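Local atomic coordinates of aldehyde dehydrogenase family protein (Pseudomonas syringae pv. tomato, PDB entry 5IUV), a protein that probably oxidises indole-3-acetaldehyde to the auxin indole-3-acetic acid, using NAD+ as the cofactor. Residues A7-R12 and L101-T106; I275-A280 and D413-A418; W329-P334 and T339-L344. All coordinates share one frame; numbering follows the deposited sequence.

In the fold
Interaction 1 closes first along the chain. It brings the N-terminal helix 6-15 back onto helix 98-109, which also packs on helices 113-134 and 198-210. Interaction 2 opens later, at the end of strand 273-276, and closes at the start of helix 415-423, so it joins a strand of the sheet that includes 307-311 and 430-434 to the helix after strand 406-412. Interaction 3 is a short local closure, 329-334 on 339-344, and lies within the long loop that interaction 2 spans. In space it sits beside interaction 1: Thr106 packs on Pro334, and Glu10 lies against Asn333. Interaction 2 is remote, with its centre about 44 Å from that of interaction 1.

Interaction 1: A7-R12 and L101-T106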
ATOM      1  N   ALA A   7      50.023   1.828 -12.447  1.00 18.68           N
ATOM      2  CA  ALA A   7      50.963   2.923 -12.225  1.00 20.03           C
ATOM      3  C   ALA A   7      50.220   4.229 -11.963  1.00 20.45           C
ATOM      4  O   ALA A   7      50.632   5.025 -11.111  1.00 20.18           O
ATOM      5  CB  ALA A   7      51.896   3.072 -13.415  1.00 19.13           C
ATOM      6  N   ASP A   8      49.131   4.445 -12.700  1.00 17.66           N
ATOM      7  CA  ASP A   8      48.263   5.599 -12.469  1.00 19.54           C
ATOM      8  C   ASP A   8      47.738   5.626 -11.038  1.00 18.66           C
ATOM      9  O   ASP A   8      47.788   6.660 -10.366  1.00 15.14           O
ATOM     10  CB  ASP A   8      47.077   5.604 -13.438  1.00 21.74           C
ATOM     11  CG  ASP A   8      47.485   5.906 -14.865  1.00 24.64           C
ATOM     12  OD1 ASP A   8      48.510   6.592 -15.063  1.00 25.99           O
ATOM     13  OD2 ASP A   8      46.771   5.456 -15.785  1.00 24.27           O
ATOM     14  N   TRP A   9      47.233   4.487 -10.572  1.00 13.16           N
ATOM     15  CA  TRP A   9      46.662   4.427  -9.232  1.00 12.67           C
ATOM     16  C   TRP A   9      47.735   4.604  -8.167  1.00 14.54           C
ATOM     17  O   TRP A   9      47.491   5.215  -7.125  1.00 12.02           O
ATOM     18  CB  TRP A   9      45.915   3.108  -9.019  1.00 14.33           C
ATOM     19  CG  TRP A   9      44.594   3.033  -9.726  1.00 14.31           C
ATOM     20  CD1 TRP A   9      44.243   2.162 -10.712  1.00 16.21           C
ATOM     21  CD2 TRP A   9      43.443   3.859  -9.492  1.00 14.09           C
ATOM     22  NE1 TRP A   9      42.946   2.394 -11.112  1.00 16.49           N
ATOM     23  CE2 TRP A   9      42.434   3.430 -10.375  1.00 15.62           C
ATOM     24  CE3 TRP A   9      43.171   4.921  -8.620  1.00 13.53           C
ATOM     25  CZ2 TRP A   9      41.170   4.022 -10.412  1.00 16.52           C
ATOM     26  CZ3 TRP A   9      41.912   5.506  -8.657  1.00 15.46           C
ATOM     27  CH2 TRP A   9      40.930   5.055  -9.546  1.00 15.55           C
ATOM     28  N   GLU A  10      48.928   4.077  -8.429  1.00 12.79           N
ATOM     29  CA  GLU A  10      50.034   4.217  -7.487  1.00 16.36           C
ATOM     30  C   GLU A  10      50.460   5.677  -7.354  1.00 15.56           C
ATOM     31  O   GLU A  10      50.751   6.149  -6.255  1.00 14.05           O
ATOM     32  CB  GLU A  10      51.218   3.345  -7.916  1.00 20.35           C
ATOM     33  CG  GLU A  10      51.002   1.852  -7.659  1.00 23.08           C
ATOM     34  CD  GLU A  10      52.079   0.985  -8.292  1.00 28.38           C
ATOM     35  OE1 GLU A  10      52.782   1.474  -9.202  1.00 29.05           O
ATOM     36  OE2 GLU A  10      52.220  -0.186  -7.882  1.00 32.53           O
ATOM     37  N   GLN A  11      50.488   6.391  -8.474  1.00 14.62           N
ATOM     38  CA  GLN A  11      50.788   7.817  -8.462  1.00 12.86           C
ATOM     39  C   GLN A  11      49.709   8.593  -7.704  1.00 13.25           C
ATOM     40  O   GLN A  11      50.011   9.435  -6.864  1.00 13.30           O
ATOM     41  CB  GLN A  11      50.919   8.341  -9.891  1.00 15.98           C
ATOM     42  CG  GLN A  11      51.227   9.824  -9.978  1.00 16.14           C
ATOM     43  CD  GLN A  11      51.237  10.315 -11.406  1.00 17.61           C
ATOM     44  OE1 GLN A  11      50.647   9.688 -12.285  1.00 18.86           O
ATOM     45  NE2 GLN A  11      51.912  11.434 -11.649  1.00 14.64           N
ATOM     46  N   ARG A  12      48.447   8.296  -7.992  1.00 12.16           N
ATOM     47  CA  ARG A  12      47.350   8.966  -7.309  1.00 13.89           C
ATOM     48  C   ARG A  12      47.379   8.719  -5.809  1.00 13.99           C
ATOM     49  O   ARG A  12      47.139   9.638  -5.026  1.00 11.07           O
ATOM     50  CB  ARG A  12      46.011   8.524  -7.889  1.00 15.91           C
ATOM     51  CG  ARG A  12      45.706   9.204  -9.206  1.00 21.60           C
ATOM     52  CD  ARG A  12      44.549   8.553  -9.925  1.00 26.10           C
ATOM     53  NE  ARG A  12      44.177   9.318 -11.109  1.00 31.32           N
ATOM     54  CZ  ARG A  12      43.105  10.100 -11.186  1.00 33.62           C
ATOM     55  NH1 ARG A  12      42.288  10.214 -10.146  1.00 30.09           N
ATOM     56  NH2 ARG A  12      42.844  10.760 -12.306  1.00 36.28           N
ATOM     57  N   LEU A 101      37.395   8.691  -3.826  1.00  8.85           N
ATOM     58  CA  LEU A 101      36.703   7.897  -2.821  1.00  8.55           C
ATOM     59  C   LEU A 101      37.039   6.408  -2.939  1.00  9.58           C
ATOM     60  O   LEU A 101      37.227   5.726  -1.926  1.00 10.40           O
ATOM     61  CB  LEU A 101      35.192   8.105  -2.930  1.00  9.34           C
ATOM     62  CG  LEU A 101      34.705   9.487  -2.486  1.00  9.72           C
ATOM     63  CD1 LEU A 101      33.239   9.688  -2.831  1.00 12.40           C
ATOM     64  CD2 LEU A 101      34.919   9.657  -0.994  1.00  9.38           C
ATOM     65  N   ALA A 102      37.115   5.912  -4.171  1.00  8.85           N
ATOM     66  CA  ALA A 102      37.452   4.512  -4.408  1.00  9.03           C
ATOM     67  C   ALA A 102      38.870   4.226  -3.936  1.00  9.24           C
ATOM     68  O   ALA A 102      39.148   3.178  -3.341  1.00  9.30           O
ATOM     69  CB  ALA A 102      37.305   4.163  -5.884  1.00  9.33           C
ATOM     70  N   LEU A 103      39.765   5.167  -4.203  1.00  9.42           N
ATOM     71  CA  LEU A 103      41.158   5.014  -3.820  1.00  9.68           C
ATOM     72  C   LEU A 103      41.298   5.023  -2.296  1.00  9.52           C
ATOM     73  O   LEU A 103      42.032   4.215  -1.729  1.00 10.19           O
ATOM     74  CB  LEU A 103      42.006   6.116  -4.465  1.00  9.98           C
ATOM     75  CG  LEU A 103      43.521   6.042  -4.301  1.00 13.06           C
ATOM     76  CD1 LEU A 103      44.060   4.665  -4.690  1.00 12.40           C
ATOM     77  CD2 LEU A 103      44.174   7.123  -5.142  1.00 12.93           C
ATOM     78  N   LEU A 104      40.583   5.927  -1.634  1.00  9.27           N
ATOM     79  CA  LEU A 104      40.587   5.968  -0.176  1.00 12.80           C
ATOM     80  C   LEU A 104      40.128   4.643   0.422  1.00 13.90           C
ATOM     81  O   LEU A 104      40.719   4.150   1.380  1.00 16.46           O
ATOM     82  CB  LEU A 104      39.697   7.100   0.337  1.00 13.15           C
ATOM     83  CG  LEU A 104      40.226   8.521   0.148  1.00 15.07           C
ATOM     84  CD1 LEU A 104      39.130   9.523   0.484  1.00 16.65           C
ATOM     85  CD2 LEU A 104      41.458   8.764   1.000  1.00 12.87           C
ATOM     86  N   GLU A 105      39.074   4.071  -0.150  1.00 11.94           N
ATOM     87  CA  GLU A 105      38.518   2.815   0.341  1.00 12.80           C
ATOM     88  C   GLU A 105      39.527   1.682   0.202  1.00 14.04           C
ATOM     89  O   GLU A 105      39.766   0.912   1.143  1.00 12.75           O
ATOM     90  CB  GLU A 105      37.237   2.471  -0.420  1.00 17.00           C
ATOM     91  CG  GLU A 105      36.279   1.587   0.344  1.00 22.55           C
ATOM     92  CD  GLU A 105      35.382   2.387   1.272  1.00 28.59           C
ATOM     93  OE1 GLU A 105      35.915   3.111   2.143  1.00 29.51           O
ATOM     94  OE2 GLU A 105      34.143   2.289   1.129  1.00 29.67           O
ATOM     95  N   THR A 106      40.133   1.595  -0.978  1.00 12.81           N
ATOM     96  CA  THR A 106      41.127   0.567  -1.246  1.00 12.92           C
ATOM     97  C   THR A 106      42.343   0.698  -0.329  1.00 10.01           C
ATOM     98  O   THR A 106      42.796  -0.288   0.246  1.00 12.38           O
ATOM     99  CB  THR A 106      41.571   0.612  -2.720  1.00 12.53           C
ATOM    100  OG1 THR A 106      40.525   0.063  -3.530  1.00 13.70           O
ATOM    101  CG2 THR A 106      42.857  -0.194  -2.941  1.00 13.22           C
TER
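Leu103 reaches from helix 98-109 to the N-terminal helix 6-15 and meets Trp9 and Arg12 with its two methyl groups. The apolar contacts come first. CD1 of Leu103 lies 4.0 Å from CE3 of Trp9, on the six-membered part of the indole, and approaches the ring obliquely. The indole and the leucine branch come from the two facing helices and pass alongside each other. The other methyl, CD2, packs on the start of the arginine side chain, 3.6 Å from CB of Arg12, and touches the backbone carbonyl carbon of Arg12 too. The torsions of Leu103 explain this reach. With CG opposite the backbone N (chi1 -174°), the branch is directed outward between the two partners. Around the contact, Trp9 also packs on Ile113 of helix 113-134, and Leu103 on Leu335.

The polar part lies elsewhere. No hydrogen bond links the two segments. Arg12 gives only its aliphatic base to Leu103. Its chain runs extended from CG to NE, and NH1 forms a salt bridge with Glu99, near the start of helix 98-109. On the side of 101-106 the contact thus rests on Leu103 alone. It is apolar and buried, and the salt bridge adds a second tie between the same helices.

Interaction 2: I275-A280 and D413-A418; sequences IVFADA and DTAEEA
Ile275 makes the first contact, from the end of strand 273-276, with Ala418 in the first turn of helix 415-423. The touching atom is the branch methyl CG2, 4.0 Å from CB of Ala418. This methyl stands opposite the backbone N of Ile275, while CG1 lies beside that N (chi1 -53°). The backbone of Ile275 pairs with strand 430-434, and its side chain also packs on Phe412.

Val276 turns to the other side and packs on helix 312-326. Strand 273-276 belongs to a mixed sheet, between the parallel strands 307-311 and 430-434. Helix 415-423 links the parallel strands 406-412 and 430-434, a beta-alpha-beta crossover, and its first turn packs against the end of strand 273-276, which lies between them in the aldehyde dehydrogenase fold.

Phe277 follows, just past the strand. Its ring meets the helix start edge-on: CE1 is 3.9 Å from CA of Ala415, which lies in the ring plane. CB of Ala415 is 4.0 Å from CE1. CZ comes obliquely within 4.4 Å of CB of Ala418. Phe412 meets the same ring edge-to-face.

From Phe277 to Ala280 the chain makes a type I turn, closed by Ala280 N to Phe277 O. The helix that receives Phe277 is N-capped by Thr414, whose OG1 accepts from Glu417 N at 3.1 Å. Asp413 N donates to Glu417 OE1 at 3.2 Å, from above the carboxylate plane.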
ATOM      1  N   ILE A 275      22.606 -23.699  -1.407  1.00 14.44           N
ATOM      2  CA  ILE A 275      22.125 -25.054  -1.683  1.00 14.91           C
ATOM      3  C   ILE A 275      22.016 -25.366  -3.172  1.00 13.37           C
ATOM      4  O   ILE A 275      21.212 -24.769  -3.893  1.00 13.26           O
ATOM      5  CB  ILE A 275      20.745 -25.295  -1.041  1.00 15.34           C
ATOM      6  CG1 ILE A 275      20.784 -24.943   0.447  1.00 16.24           C
ATOM      7  CG2 ILE A 275      20.309 -26.740  -1.238  1.00 13.96           C
ATOM      8  CD1 ILE A 275      19.406 -24.869   1.074  1.00 15.79           C
ATOM      9  N   VAL A 276      22.815 -26.327  -3.620  1.00 13.71           N
ATOM     10  CA  VAL A 276      22.861 -26.689  -5.026  1.00 16.04           C
ATOM     11  C   VAL A 276      22.257 -28.071  -5.234  1.00 16.03           C
ATOM     12  O   VAL A 276      22.816 -29.079  -4.798  1.00 14.48           O
ATOM     13  CB  VAL A 276      24.303 -26.664  -5.565  1.00 17.30           C
ATOM     14  CG1 VAL A 276      24.319 -26.960  -7.058  1.00 14.53           C
ATOM     15  CG2 VAL A 276      24.952 -25.313  -5.276  1.00 14.00           C
ATOM     16  N   PHE A 277      21.101 -28.105  -5.887  1.00 15.18           N
ATOM     17  CA  PHE A 277      20.422 -29.360  -6.190  1.00 15.74           C
ATOM     18  C   PHE A 277      20.939 -29.952  -7.487  1.00 15.83           C
ATOM     19  O   PHE A 277      21.447 -29.234  -8.349  1.00 16.40           O
ATOM     20  CB  PHE A 277      18.912 -29.156  -6.289  1.00 16.39           C
ATOM     21  CG  PHE A 277      18.230 -29.013  -4.966  1.00 19.61           C
ATOM     22  CD1 PHE A 277      17.890 -30.132  -4.219  1.00 21.69           C
ATOM     23  CD2 PHE A 277      17.907 -27.759  -4.470  1.00 19.71           C
ATOM     24  CE1 PHE A 277      17.250 -30.002  -2.999  1.00 21.25           C
ATOM     25  CE2 PHE A 277      17.263 -27.624  -3.254  1.00 20.70           C
ATOM     26  CZ  PHE A 277      16.937 -28.747  -2.517  1.00 20.36           C
ATOM     27  N   ALA A 278      20.793 -31.266  -7.621  1.00 16.75           N
ATOM     28  CA  ALA A 278      21.229 -31.983  -8.808  1.00 18.65           C
ATOM     29  C   ALA A 278      20.579 -31.426 -10.071  1.00 18.68           C
ATOM     30  O   ALA A 278      21.178 -31.460 -11.145  1.00 20.73           O
ATOM     31  CB  ALA A 278      20.925 -33.476  -8.669  1.00 18.48           C
ATOM     32  N   ASP A 279      19.359 -30.914  -9.951  1.00 15.35           N
ATOM     33  CA  ASP A 279      18.659 -30.413 -11.133  1.00 18.39           C
ATOM     34  C   ASP A 279      18.772 -28.896 -11.309  1.00 18.62           C
ATOM     35  O   ASP A 279      17.893 -28.276 -11.903  1.00 16.95           O
ATOM     36  CB  ASP A 279      17.185 -30.831 -11.098  1.00 18.66           C
ATOM     37  CG  ASP A 279      16.384 -30.122 -10.016  1.00 20.00           C
ATOM     38  OD1 ASP A 279      16.970 -29.527  -9.089  1.00 21.24           O
ATOM     39  OD2 ASP A 279      15.141 -30.176 -10.088  1.00 20.08           O
ATOM     40  N   ALA A 280      19.845 -28.301 -10.791  1.00 15.51           N
ATOM     41  CA  ALA A 280      20.160 -26.905 -11.099  1.00 15.57           C
ATOM     42  C   ALA A 280      20.198 -26.715 -12.612  1.00 15.08           C
ATOM     43  O   ALA A 280      20.723 -27.567 -13.326  1.00 15.45           O
ATOM     44  CB  ALA A 280      21.502 -26.497 -10.479  1.00 16.49           C
ATOM     45  N   ASP A 413      21.059 -35.545   0.789  1.00 24.16           N
ATOM     46  CA  ASP A 413      20.433 -36.452  -0.179  1.00 28.74           C
ATOM     47  C   ASP A 413      18.947 -36.185  -0.427  1.00 26.89           C
ATOM     48  O   ASP A 413      18.371 -36.728  -1.372  1.00 29.40           O
ATOM     49  CB  ASP A 413      20.614 -37.910   0.260  1.00 35.79           C
ATOM     50  CG  ASP A 413      20.102 -38.173   1.663  1.00 42.61           C
ATOM     51  OD1 ASP A 413      19.322 -37.353   2.196  1.00 44.75           O
ATOM     52  OD2 ASP A 413      20.484 -39.214   2.237  1.00 47.83           O
ATOM     53  N   THR A 414      18.327 -35.384   0.437  1.00 22.77           N
ATOM     54  CA  THR A 414      16.929 -34.988   0.268  1.00 21.50           C
ATOM     55  C   THR A 414      16.767 -33.490   0.490  1.00 19.65           C
ATOM     56  O   THR A 414      17.568 -32.873   1.193  1.00 17.99           O
ATOM     57  CB  THR A 414      15.984 -35.719   1.247  1.00 21.62           C
ATOM     58  OG1 THR A 414      16.228 -35.250   2.577  1.00 21.30           O
ATOM     59  CG2 THR A 414      16.178 -37.234   1.190  1.00 21.59           C
ATOM     60  N   ALA A 415      15.722 -32.910  -0.095  1.00 17.73           N
ATOM     61  CA  ALA A 415      15.431 -31.492   0.101  1.00 19.47           C
ATOM     62  C   ALA A 415      15.219 -31.188   1.583  1.00 21.12           C
ATOM     63  O   ALA A 415      15.687 -30.173   2.102  1.00 16.30           O
ATOM     64  CB  ALA A 415      14.210 -31.082  -0.710  1.00 20.30           C
ATOM     65  N   GLU A 416      14.524 -32.093   2.262  1.00 21.41           N
ATOM     66  CA  GLU A 416      14.206 -31.926   3.672  1.00 23.09           C
ATOM     67  C   GLU A 416      15.475 -31.815   4.522  1.00 20.89           C
ATOM     68  O   GLU A 416      15.546 -30.998   5.438  1.00 20.62           O
ATOM     69  CB  GLU A 416      13.334 -33.089   4.157  1.00 28.16           C
ATOM     70  CG  GLU A 416      11.928 -33.131   3.541  1.00 33.86           C
ATOM     71  CD  GLU A 416      11.918 -33.429   2.037  1.00 38.02           C
ATOM     72  OE1 GLU A 416      12.825 -34.142   1.552  1.00 36.35           O
ATOM     73  OE2 GLU A 416      11.005 -32.938   1.337  1.00 40.35           O
ATOM     74  N   GLU A 417      16.481 -32.625   4.204  1.00 18.27           N
ATOM     75  CA  GLU A 417      17.747 -32.566   4.931  1.00 18.81           C
ATOM     76  C   GLU A 417      18.492 -31.269   4.611  1.00 17.47           C
ATOM     77  O   GLU A 417      19.110 -30.666   5.485  1.00 17.37           O
ATOM     78  CB  GLU A 417      18.626 -33.779   4.601  1.00 20.61           C
ATOM     79  CG  GLU A 417      19.876 -33.870   5.473  1.00 23.63           C
ATOM     80  CD  GLU A 417      20.877 -34.912   4.997  1.00 28.07           C
ATOM     81  OE1 GLU A 417      20.647 -35.537   3.938  1.00 28.10           O
ATOM     82  OE2 GLU A 417      21.903 -35.097   5.688  1.00 30.88           O
ATOM     83  N   ALA A 418      18.424 -30.842   3.354  1.00 17.13           N
ATOM     84  CA  ALA A 418      19.060 -29.599   2.932  1.00 20.07           C
ATOM     85  C   ALA A 418      18.529 -28.427   3.749  1.00 19.99           C
ATOM     86  O   ALA A 418      19.292 -27.596   4.232  1.00 15.84           O
ATOM     87  CB  ALA A 418      18.834 -29.363   1.446  1.00 16.38           C
TER

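Interaction 3: W329-P334 and T339-L344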
ATOM      1  N   TRP A 329      40.168 -16.676  -8.764  1.00 20.23           N
ATOM      2  CA  TRP A 329      40.160 -15.590  -7.794  1.00 19.70           C
ATOM      3  C   TRP A 329      41.508 -15.556  -7.081  1.00 19.46           C
ATOM      4  O   TRP A 329      41.789 -16.396  -6.224  1.00 18.13           O
ATOM      5  CB  TRP A 329      39.004 -15.763  -6.800  1.00 18.99           C
ATOM      6  CG  TRP A 329      37.646 -15.606  -7.438  1.00 18.47           C
ATOM      7  CD1 TRP A 329      36.934 -16.566  -8.110  1.00 17.50           C
ATOM      8  CD2 TRP A 329      36.842 -14.416  -7.471  1.00 17.59           C
ATOM      9  NE1 TRP A 329      35.740 -16.042  -8.559  1.00 16.86           N
ATOM     10  CE2 TRP A 329      35.657 -14.728  -8.174  1.00 16.13           C
ATOM     11  CE3 TRP A 329      37.006 -13.119  -6.969  1.00 19.11           C
ATOM     12  CZ2 TRP A 329      34.646 -13.790  -8.393  1.00 15.36           C
ATOM     13  CZ3 TRP A 329      35.997 -12.187  -7.184  1.00 16.43           C
ATOM     14  CH2 TRP A 329      34.833 -12.529  -7.893  1.00 16.34           C
ATOM     15  N   LYS A 330      42.350 -14.594  -7.454  1.00 19.27           N
ATOM     16  CA  LYS A 330      43.730 -14.562  -6.986  1.00 22.52           C
ATOM     17  C   LYS A 330      44.086 -13.261  -6.275  1.00 22.08           C
ATOM     18  O   LYS A 330      43.923 -12.169  -6.830  1.00 21.08           O
ATOM     19  CB  LYS A 330      44.695 -14.778  -8.155  1.00 26.97           C
ATOM     20  CG  LYS A 330      44.338 -15.942  -9.058  1.00 29.87           C
ATOM     21  CD  LYS A 330      45.415 -16.163 -10.116  1.00 34.69           C
ATOM     22  CE  LYS A 330      44.957 -17.145 -11.183  1.00 37.60           C
ATOM     23  NZ  LYS A 330      46.095 -17.602 -12.024  1.00 40.01           N
ATOM     24  N   PRO A 331      44.570 -13.381  -5.032  1.00 22.79           N
ATOM     25  CA  PRO A 331      45.065 -12.235  -4.264  1.00 21.94           C
ATOM     26  C   PRO A 331      46.177 -11.520  -5.018  1.00 18.52           C
ATOM     27  O   PRO A 331      46.984 -12.165  -5.681  1.00 18.41           O
ATOM     28  CB  PRO A 331      45.592 -12.876  -2.976  1.00 24.36           C
ATOM     29  CG  PRO A 331      44.808 -14.142  -2.847  1.00 26.38           C
ATOM     30  CD  PRO A 331      44.641 -14.632  -4.256  1.00 24.81           C
ATOM     31  N   GLY A 332      46.205 -10.197  -4.927  1.00 18.31           N
ATOM     32  CA  GLY A 332      47.239  -9.419  -5.576  1.00 18.76           C
ATOM     33  C   GLY A 332      47.189  -7.982  -5.102  1.00 17.76           C
ATOM     34  O   GLY A 332      46.398  -7.634  -4.222  1.00 18.50           O
ATOM     35  N   ASN A 333      48.035  -7.148  -5.694  1.00 16.82           N
ATOM     36  CA  ASN A 333      48.101  -5.732  -5.352  1.00 18.78           C
ATOM     37  C   ASN A 333      46.750  -5.060  -5.576  1.00 15.48           C
ATOM     38  O   ASN A 333      46.249  -5.028  -6.699  1.00 15.37           O
ATOM     39  CB  ASN A 333      49.193  -5.059  -6.185  1.00 22.56           C
ATOM     40  CG  ASN A 333      49.371  -3.590  -5.863  1.00 26.31           C
ATOM     41  OD1 ASN A 333      48.750  -3.049  -4.947  1.00 25.28           O
ATOM     42  ND2 ASN A 333      50.247  -2.934  -6.617  1.00 30.44           N
ATOM     43  N   PRO A 334      46.151  -4.531  -4.499  1.00 15.10           N
ATOM     44  CA  PRO A 334      44.821  -3.920  -4.588  1.00 14.52           C
ATOM     45  C   PRO A 334      44.796  -2.685  -5.482  1.00 14.45           C
ATOM     46  O   PRO A 334      43.722  -2.291  -5.920  1.00 15.65           O
ATOM     47  CB  PRO A 334      44.502  -3.548  -3.136  1.00 14.31           C
ATOM     48  CG  PRO A 334      45.390  -4.430  -2.311  1.00 16.67           C
ATOM     49  CD  PRO A 334      46.639  -4.597  -3.112  1.00 16.25           C
ATOM     50  N   THR A 339      43.523  -6.975 -10.406  1.00 18.29           N
ATOM     51  CA  THR A 339      43.365  -7.757  -9.182  1.00 16.73           C
ATOM     52  C   THR A 339      41.890  -7.962  -8.823  1.00 18.06           C
ATOM     53  O   THR A 339      41.113  -7.002  -8.817  1.00 15.94           O
ATOM     54  CB  THR A 339      44.083  -7.072  -8.004  1.00 16.48           C
ATOM     55  OG1 THR A 339      45.483  -6.980  -8.289  1.00 15.53           O
ATOM     56  CG2 THR A 339      43.889  -7.853  -6.716  1.00 14.84           C
ATOM     57  N   ASN A 340      41.500  -9.206  -8.532  1.00 17.26           N
ATOM     58  CA  ASN A 340      40.109  -9.479  -8.164  1.00 17.69           C
ATOM     59  C   ASN A 340      39.933  -9.947  -6.717  1.00 16.76           C
ATOM     60  O   ASN A 340      38.807 -10.105  -6.247  1.00 16.84           O
ATOM     61  CB  ASN A 340      39.473 -10.493  -9.133  1.00 19.08           C
ATOM     62  CG  ASN A 340      40.186 -11.845  -9.161  1.00 20.12           C
ATOM     63  OD1 ASN A 340      40.997 -12.171  -8.295  1.00 19.36           O
ATOM     64  ND2 ASN A 340      39.864 -12.644 -10.170  1.00 20.80           N
ATOM     65  N   VAL A 341      41.047 -10.161  -6.020  1.00 15.08           N
ATOM     66  CA  VAL A 341      41.033 -10.456  -4.585  1.00 14.01           C
ATOM     67  C   VAL A 341      42.091  -9.598  -3.901  1.00 17.79           C
ATOM     68  O   VAL A 341      43.257  -9.632  -4.285  1.00 18.97           O
ATOM     69  CB  VAL A 341      41.320 -11.947  -4.283  1.00 16.68           C
ATOM     70  CG1 VAL A 341      41.401 -12.180  -2.779  1.00 16.64           C
ATOM     71  CG2 VAL A 341      40.265 -12.844  -4.913  1.00 16.49           C
ATOM     72  N   GLY A 342      41.697  -8.835  -2.887  1.00 18.50           N
ATOM     73  CA  GLY A 342      42.622  -7.898  -2.274  1.00 17.24           C
ATOM     74  C   GLY A 342      43.237  -8.387  -0.979  1.00 20.16           C
ATOM     75  O   GLY A 342      43.331  -9.591  -0.734  1.00 19.73           O
ATOM     76  N   ALA A 343      43.660  -7.441  -0.148  1.00 18.94           N
ATOM     77  CA  ALA A 343      44.205  -7.758   1.166  1.00 20.54           C
ATOM     78  C   ALA A 343      43.082  -7.907   2.185  1.00 19.84           C
ATOM     79  O   ALA A 343      41.999  -7.352   2.001  1.00 18.38           O
ATOM     80  CB  ALA A 343      45.184  -6.677   1.610  1.00 22.02           C
ATOM     81  N   LEU A 344      43.333  -8.667   3.247  1.00 20.19           N
ATOM     82  CA  LEU A 344      42.441  -8.655   4.405  1.00 21.09           C
ATOM     83  C   LEU A 344      42.698  -7.369   5.182  1.00 20.57           C
ATOM     84  O   LEU A 344      43.792  -6.816   5.118  1.00 20.76           O
ATOM     85  CB  LEU A 344      42.659  -9.875   5.298  1.00 21.41           C
ATOM     86  CG  LEU A 344      42.356 -11.237   4.676  1.00 24.39           C
ATOM     87  CD1 LEU A 344      42.711 -12.342   5.657  1.00 25.80           C
ATOM     88  CD2 LEU A 344      40.899 -11.325   4.289  1.00 22.93           C
TER
HETATM   89  O   HOH W   1      43.755 -11.066  -9.020  1.00 23.01           O
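Lys330 and Asn340 meet across a compact loop between helices 312-326 and 347-362 of the aldehyde dehydrogenase fold, where 329-334 and 339-344 fold back on each other without regular strand structure. The loop touches strand 382-389 through Pro331 and Pro334, and helix 6-15 through Asn333. The side chain of Ala343 is about 9 Å from that of Trp167, which binds NAD. Lys330 N donates to Asn340 OD1 at 2.9 Å. The donor lies in the carbonyl plane, on a lone pair. Asn340 can reach it because CG sits between the backbone N and the carbonyl carbon (chi1 60°). The amide's other end is also held, since ND2 bonds to Thr328 O. ND2 lies over one face of the Trp329 ring as well, toward its rim.

A water lies between Lys330 O and Asn340 N. It accepts from Asn340 N at 3.0 Å, but its distance to Lys330 O is unusually short, so a bond there is doubtful. Gly332 N donates to Val341 O at 3.1 Å. Gly342 N donates a hydrogen bond to Gln298 OE1.

Val341 CG2 touches CB of Trp329 at 3.7 Å and lies at the indole edge. Val341 CG1 lies beside Pro331 CG. Asn333 OD1 accepts from Leu335 N. The backbone oxygen of Asn333 takes a short bond of 2.6 Å from Thr339 OG1, with the hydroxyl 42° out of the carbonyl plane.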